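Local coordinates for StAR-related lipid transfer protein 5 (Homo sapiens, PDB 2R55) that probably binds cholesterol or other sterols and may carry these or other lipids through the cell, at residues E81-D84 against C85-P88; N205-D208 against S209-R213; M35-Y38 against R39-T42. All blocks are in the same frame, centred on the assembly; numbering follows the deposited sequence.

Contact 1 of 3, residues E81-D84 against C85-P88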
# COMPACT_ATOMS: atom_id res chain seq x y z
N GLU A 81 14.61 -9.08 0.12
CA GLU A 81 13.92 -9.51 -1.08
C GLU A 81 12.47 -9.02 -1.08
O GLU A 81 12.00 -8.44 -2.06
CB GLU A 81 13.97 -11.03 -1.23
CG GLU A 81 15.11 -11.53 -2.11
CD GLU A 81 15.34 -13.03 -1.98
OE1 GLU A 81 14.67 -13.67 -1.14
OE2 GLU A 81 16.20 -13.58 -2.72
N VAL A 82 11.77 -9.23 0.04
CA VAL A 82 10.37 -8.82 0.14
C VAL A 82 10.28 -7.32 0.08
O VAL A 82 9.33 -6.79 -0.48
CB VAL A 82 9.62 -9.35 1.40
CG1 VAL A 82 10.06 -10.75 1.75
CG2 VAL A 82 9.80 -8.42 2.57
N TRP A 83 11.27 -6.63 0.64
CA TRP A 83 11.24 -5.18 0.64
C TRP A 83 11.50 -4.67 -0.77
O TRP A 83 10.78 -3.79 -1.25
CB TRP A 83 12.21 -4.58 1.65
CG TRP A 83 12.40 -3.11 1.46
CD1 TRP A 83 13.44 -2.49 0.85
CD2 TRP A 83 11.49 -2.07 1.86
NE1 TRP A 83 13.26 -1.13 0.85
CE2 TRP A 83 12.07 -0.85 1.47
CE3 TRP A 83 10.26 -2.06 2.52
CZ2 TRP A 83 11.46 0.38 1.72
CZ3 TRP A 83 9.65 -0.84 2.75
CH2 TRP A 83 10.25 0.37 2.35
N ASP A 84 12.51 -5.23 -1.43
CA ASP A 84 12.79 -4.88 -2.82
C ASP A 84 11.57 -4.93 -3.73
O ASP A 84 11.46 -4.16 -4.68
CB ASP A 84 13.92 -5.72 -3.39
CG ASP A 84 15.23 -4.98 -3.37
OD1 ASP A 84 15.17 -3.75 -2.97
OD2 ASP A 84 16.31 -5.60 -3.76
N CYS A 85 10.65 -5.84 -3.42
CA CYS A 85 9.40 -5.97 -4.15
C CYS A 85 8.43 -4.81 -3.94
O CYS A 85 7.85 -4.30 -4.91
CB CYS A 85 8.73 -7.28 -3.76
SG CYS A 85 9.64 -8.72 -4.29
N VAL A 86 8.26 -4.39 -2.69
CA VAL A 86 7.22 -3.41 -2.35
C VAL A 86 7.77 -1.99 -2.17
O VAL A 86 7.02 -1.04 -2.16
CB VAL A 86 6.42 -3.81 -1.09
CG1 VAL A 86 5.76 -5.18 -1.28
CG2 VAL A 86 7.32 -3.79 0.15
N LYS A 87 9.08 -1.88 -2.02
CA LYS A 87 9.77 -0.60 -1.93
C LYS A 87 9.37 0.37 -3.05
O LYS A 87 9.25 -0.01 -4.22
CB LYS A 87 11.28 -0.84 -1.96
CG LYS A 87 12.15 0.27 -2.56
CD LYS A 87 13.48 -0.29 -3.07
CE LYS A 87 14.43 0.81 -3.48
NZ LYS A 87 15.54 0.31 -4.34
N PRO A 88 9.11 1.62 -2.68
CA PRO A 88 9.00 2.69 -3.66
C PRO A 88 10.38 3.21 -4.06
O PRO A 88 10.60 3.53 -5.23
CB PRO A 88 8.22 3.78 -2.91
CG PRO A 88 7.86 3.17 -1.56
CD PRO A 88 8.86 2.11 -1.31
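Trp83 CG is turned anti to the backbone N (chi1 168°), and this sends the indole forward along the helix to Lys87. Lys87 CG is also anti to its own N, and the chain beyond it is extended. The two side chains cross at about a right angle. They meet where the short helix 79-86 of the START helix-grip fold ends, Lys87 being the first residue beyond it to leave helical geometry. Lys87 CB lies over one face of the indole, 3.7 Å from the centroid of its five-membered ring, as a CH-pi contact. It sits off-centre, toward the rim, and approaches to 3.4 Å from Trp83 NE1. The last turn is closed by Lys87 N, which donates to Trp83 O at 2.7 Å. One residue pair thus shares a backbone bond and a side-chain contact. Further along the ring, Val86 CG2 and Pro88 CD approach obliquely, at 4.2 Å from Trp83 CE3 and 4.3 Å from Trp83 CH2. Trp83 is buried and also touches Val140 and Cys178 of the sheet. On the solvent side, Asp84 and Lys87 run side by side, pointing the same way. Their charges probably attract, but they do not form a salt bridge: Asp84 OD1 stays 4.3 Å from Lys87 NZ.

Contact 2 of 3, residues N205-D208 against S209-R213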
# COMPACT_ATOMS: atom_id res chain seq x y z
N ASN A 205 -21.15 -1.21 -2.82
CA ASN A 205 -20.93 -2.65 -2.88
C ASN A 205 -19.84 -3.07 -3.88
O ASN A 205 -19.13 -4.06 -3.66
CB ASN A 205 -22.24 -3.42 -3.10
CG ASN A 205 -22.97 -3.03 -4.38
OD1 ASN A 205 -22.45 -2.32 -5.25
ND2 ASN A 205 -24.20 -3.51 -4.49
N VAL A 206 -19.72 -2.30 -4.96
CA VAL A 206 -18.64 -2.48 -5.92
C VAL A 206 -17.33 -2.41 -5.16
O VAL A 206 -16.56 -3.37 -5.13
CB VAL A 206 -18.66 -1.41 -7.04
CG1 VAL A 206 -17.32 -1.34 -7.77
CG2 VAL A 206 -19.81 -1.68 -8.02
N VAL A 207 -17.10 -1.27 -4.52
CA VAL A 207 -15.88 -1.02 -3.74
C VAL A 207 -15.66 -2.08 -2.63
O VAL A 207 -14.56 -2.62 -2.48
CB VAL A 207 -15.90 0.43 -3.14
CG1 VAL A 207 -14.68 0.68 -2.25
CG2 VAL A 207 -15.98 1.48 -4.24
N ASP A 208 -16.73 -2.38 -1.87
CA ASP A 208 -16.67 -3.37 -0.80
C ASP A 208 -16.27 -4.79 -1.24
O ASP A 208 -15.71 -5.55 -0.46
CB ASP A 208 -17.99 -3.39 -0.01
CG ASP A 208 -18.14 -2.19 0.93
OD1 ASP A 208 -17.25 -1.31 0.96
OD2 ASP A 208 -19.16 -2.13 1.65
N SER A 209 -16.55 -5.14 -2.49
CA SER A 209 -16.15 -6.46 -2.99
C SER A 209 -14.68 -6.47 -3.41
O SER A 209 -13.95 -7.44 -3.18
CB SER A 209 -17.03 -6.89 -4.17
OG SER A 209 -18.38 -6.55 -3.93
N PHE A 210 -14.27 -5.37 -4.03
CA PHE A 210 -12.98 -5.27 -4.66
C PHE A 210 -11.82 -5.41 -3.67
O PHE A 210 -11.00 -6.29 -3.81
CB PHE A 210 -12.89 -3.95 -5.46
CG PHE A 210 -11.51 -3.64 -5.98
CD1 PHE A 210 -11.01 -4.29 -7.10
CD2 PHE A 210 -10.71 -2.70 -5.33
CE1 PHE A 210 -9.73 -4.01 -7.58
CE2 PHE A 210 -9.42 -2.41 -5.80
CZ PHE A 210 -8.93 -3.06 -6.91
N PHE A 211 -11.78 -4.54 -2.68
CA PHE A 211 -10.64 -4.46 -1.76
C PHE A 211 -10.19 -5.74 -1.04
O PHE A 211 -9.02 -6.09 -1.14
CB PHE A 211 -10.80 -3.30 -0.79
CG PHE A 211 -10.56 -1.99 -1.42
CD1 PHE A 211 -9.30 -1.71 -1.98
CD2 PHE A 211 -11.57 -1.05 -1.52
CE1 PHE A 211 -9.06 -0.51 -2.59
CE2 PHE A 211 -11.34 0.16 -2.13
CZ PHE A 211 -10.07 0.43 -2.68
N PRO A 212 -11.11 -6.45 -0.33
CA PRO A 212 -10.74 -7.75 0.23
C PRO A 212 -9.97 -8.60 -0.78
O PRO A 212 -8.83 -9.01 -0.52
CB PRO A 212 -12.09 -8.41 0.50
CG PRO A 212 -13.05 -7.30 0.63
CD PRO A 212 -12.50 -6.08 -0.01
N ARG A 213 -10.59 -8.81 -1.94
CA ARG A 213 -10.05 -9.62 -3.02
C ARG A 213 -8.75 -9.05 -3.55
O ARG A 213 -7.86 -9.79 -3.96
CB ARG A 213 -11.06 -9.70 -4.17
CG ARG A 213 -12.34 -10.45 -3.84
CD ARG A 213 -12.78 -11.37 -5.02
NE ARG A 213 -13.17 -10.62 -6.21
CZ ARG A 213 -13.40 -11.15 -7.42
NH1 ARG A 213 -13.29 -12.47 -7.62
NH2 ARG A 213 -13.74 -10.36 -8.43
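Near the start of helix 204-227 the backbone bonds run from each N-H to the carbonyl four residues earlier, Ser209 N to Asn205 O, Phe210 N to Val206 O and, weakly, Phe211 N to Val207 O, until Pro212, which has no N-H to offer, interrupts them. Ser209 adds a second bond to the first of these carbonyls. Its OG stands beside the backbone N and anti to the carbonyl carbon (chi1 -41°), and donates to Asn205 O at 2.6 Å. The amide, Ser209 N, reaches the same Asn205 O at 3.0 Å. The two donors come from opposite faces of the carbonyl plane, each tilted out of it. The hydroxyl of this exposed serine is thereby folded back onto its own helix. Where the amide is missing, Pro212 CD fills the place, 3.3 Å from Asp208 O, and the helix is kinked there. This is the C-terminal helix of the START domain, which, as in other members of this helix-grip fold, lies across the curved sheet and probably covers the lipid tunnel. On its inner side, Val207 and Phe211 lie side by side and point the same way. Val207 CG1, held anti to the backbone N (chi1 176°), meets the ring at its edge, near the ring plane, 3.4 Å from Phe211 CE2. Phe210 reaches the same ring differently: its edge atom CD2 stands 3.7 Å above the plane of the Phe211 ring, over the centre. Phe211 is buried and also meets the ring of Tyr69, on strand 67-75, with the planes about 30° apart. Phe210 also touches Asn100, Ala124 and Ile129 of the loops.

Contact 3 of 3, residues M35-Y38 against R39-T42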
# COMPACT_ATOMS: atom_id res chain seq x y z
N MET A 35 0.26 4.72 10.94
CA MET A 35 0.53 3.39 10.49
C MET A 35 0.97 2.50 11.65
O MET A 35 0.46 1.41 11.83
CB MET A 35 1.55 3.45 9.38
CG MET A 35 0.92 3.75 8.04
SD MET A 35 0.13 2.28 7.36
CE MET A 35 1.55 1.28 6.96
N LEU A 36 1.87 3.02 12.48
CA LEU A 36 2.29 2.29 13.66
C LEU A 36 1.11 1.91 14.56
O LEU A 36 1.03 0.78 15.06
CB LEU A 36 3.37 3.06 14.42
CG LEU A 36 4.21 2.24 15.41
CD1 LEU A 36 4.83 0.99 14.74
CD2 LEU A 36 5.29 3.09 16.14
N GLN A 37 0.18 2.85 14.73
CA GLN A 37 -0.99 2.59 15.55
C GLN A 37 -1.92 1.56 14.90
O GLN A 37 -2.45 0.69 15.59
CB GLN A 37 -1.70 3.90 15.96
CG GLN A 37 -1.99 4.03 17.50
CD GLN A 37 -0.76 3.76 18.40
OE1 GLN A 37 0.40 3.96 17.99
NE2 GLN A 37 -1.02 3.32 19.64
N TYR A 38 -2.07 1.62 13.57
CA TYR A 38 -2.83 0.60 12.84
C TYR A 38 -2.22 -0.80 13.02
O TYR A 38 -2.93 -1.80 12.93
CB TYR A 38 -2.86 0.84 11.33
CG TYR A 38 -3.45 2.14 10.79
CD1 TYR A 38 -4.35 2.89 11.52
CD2 TYR A 38 -3.11 2.57 9.52
CE1 TYR A 38 -4.87 4.07 11.00
CE2 TYR A 38 -3.62 3.73 9.01
CZ TYR A 38 -4.51 4.48 9.75
OH TYR A 38 -5.01 5.64 9.23
N ARG A 39 -0.91 -0.89 13.22
CA ARG A 39 -0.26 -2.17 13.28
C ARG A 39 -0.48 -2.80 14.65
O ARG A 39 -0.63 -4.03 14.78
CB ARG A 39 1.24 -2.02 12.98
CG ARG A 39 2.09 -3.27 13.18
CD ARG A 39 1.56 -4.44 12.41
NE ARG A 39 2.34 -5.66 12.62
CZ ARG A 39 2.08 -6.59 13.53
NH1 ARG A 39 1.02 -6.47 14.33
NH2 ARG A 39 2.86 -7.65 13.61
N ARG A 40 -0.53 -1.95 15.67
CA ARG A 40 -0.65 -2.42 17.03
C ARG A 40 -2.10 -2.66 17.39
O ARG A 40 -2.40 -3.62 18.09
CB ARG A 40 -0.01 -1.43 17.98
CG ARG A 40 1.48 -1.28 17.74
CD ARG A 40 2.05 0.00 18.36
NE ARG A 40 3.50 -0.15 18.46
CZ ARG A 40 4.35 0.78 18.90
NH1 ARG A 40 5.65 0.49 18.95
NH2 ARG A 40 3.92 1.98 19.27
N ASP A 41 -3.01 -1.82 16.90
CA ASP A 41 -4.40 -1.90 17.33
C ASP A 41 -4.97 -3.29 17.04
O ASP A 41 -4.74 -3.86 15.97
CB ASP A 41 -5.27 -0.86 16.62
CG ASP A 41 -5.01 0.56 17.07
OD1 ASP A 41 -4.52 0.80 18.21
OD2 ASP A 41 -5.34 1.48 16.28
N THR A 42 -5.74 -3.81 17.98
CA THR A 42 -6.45 -5.06 17.74
C THR A 42 -7.97 -4.85 17.72
O THR A 42 -8.74 -5.77 17.44
CB THR A 42 -6.02 -6.16 18.73
OG1 THR A 42 -6.25 -5.72 20.07
CG2 THR A 42 -4.54 -6.52 18.55
O HOH W 1 -2.96 -4.39 13.40
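Gln37 O takes the N-H of Asp41 at 2.9 Å and, weakly, that of Arg40. The bond from Asp41 N is fairly straight, 155° at the hydrogen. It makes the final turn of helix 21-40, the N-terminal helix of the START domain, and Asp41 then leaves helical geometry. The Asp41 carboxylate folds back toward the same carbonyl. Asp41 OD2 lies 3.1 Å from Gln37 O, and these are two acceptors with no proton to share. Asp41 OD2 also has a long, weak ion pair with Arg59. Water 1 lies 2.6 Å from Tyr38 O and 3.2 Å from Asp41 O, placed to donate to either, but with further acceptors near it cannot serve all at once. On another side of the helix, Leu36 and Arg40 pack together. Leu36 CD2 rests over one face of the guanidinium, offset toward the rim, 3.6 Å from Arg40 NH2. Arg40 CG is anti to the carbonyl carbon (chi1 -63°), which directs the chain back toward Leu36, and its extended run to NE brings the guanidinium to the leucine branches. Arg40 CG lies 3.4 Å from Leu36 O. Arg39 leads its charged end elsewhere, into a salt bridge with Glu179 on strand 167-180. The buried side of the helix rests on the sheet: Met35 touches Phe177 and Phe193, while Tyr38 meets the His195 ring and lies against Leu68 and Pro173, so that strands 67-75, 167-180 and 188-197 all lie against this end of the helix.

The three contacts lie on three different helices of one START domain, and none touches another. The centres of contact 1 and contact 2 are about 25 Å apart. Those of contact 1 and contact 3 are about 21 Å apart, and those of contact 2 and contact 3 about 22 Å. Contacts 1 and 3 come nearest, about 9 Å between closest atoms. Strand 167-180 lies against both, with Cys178 meeting contact 1 and its neighbour Phe177 meeting contact 3. Contacts 1 and 2 lie on opposite sides of the chain's centre, yet helix 204-227 joins them: it carries contact 2, and its Leu222 packs on contact 1. By analogy with other START domains, the lipid would probably lie between that helix and the sheet.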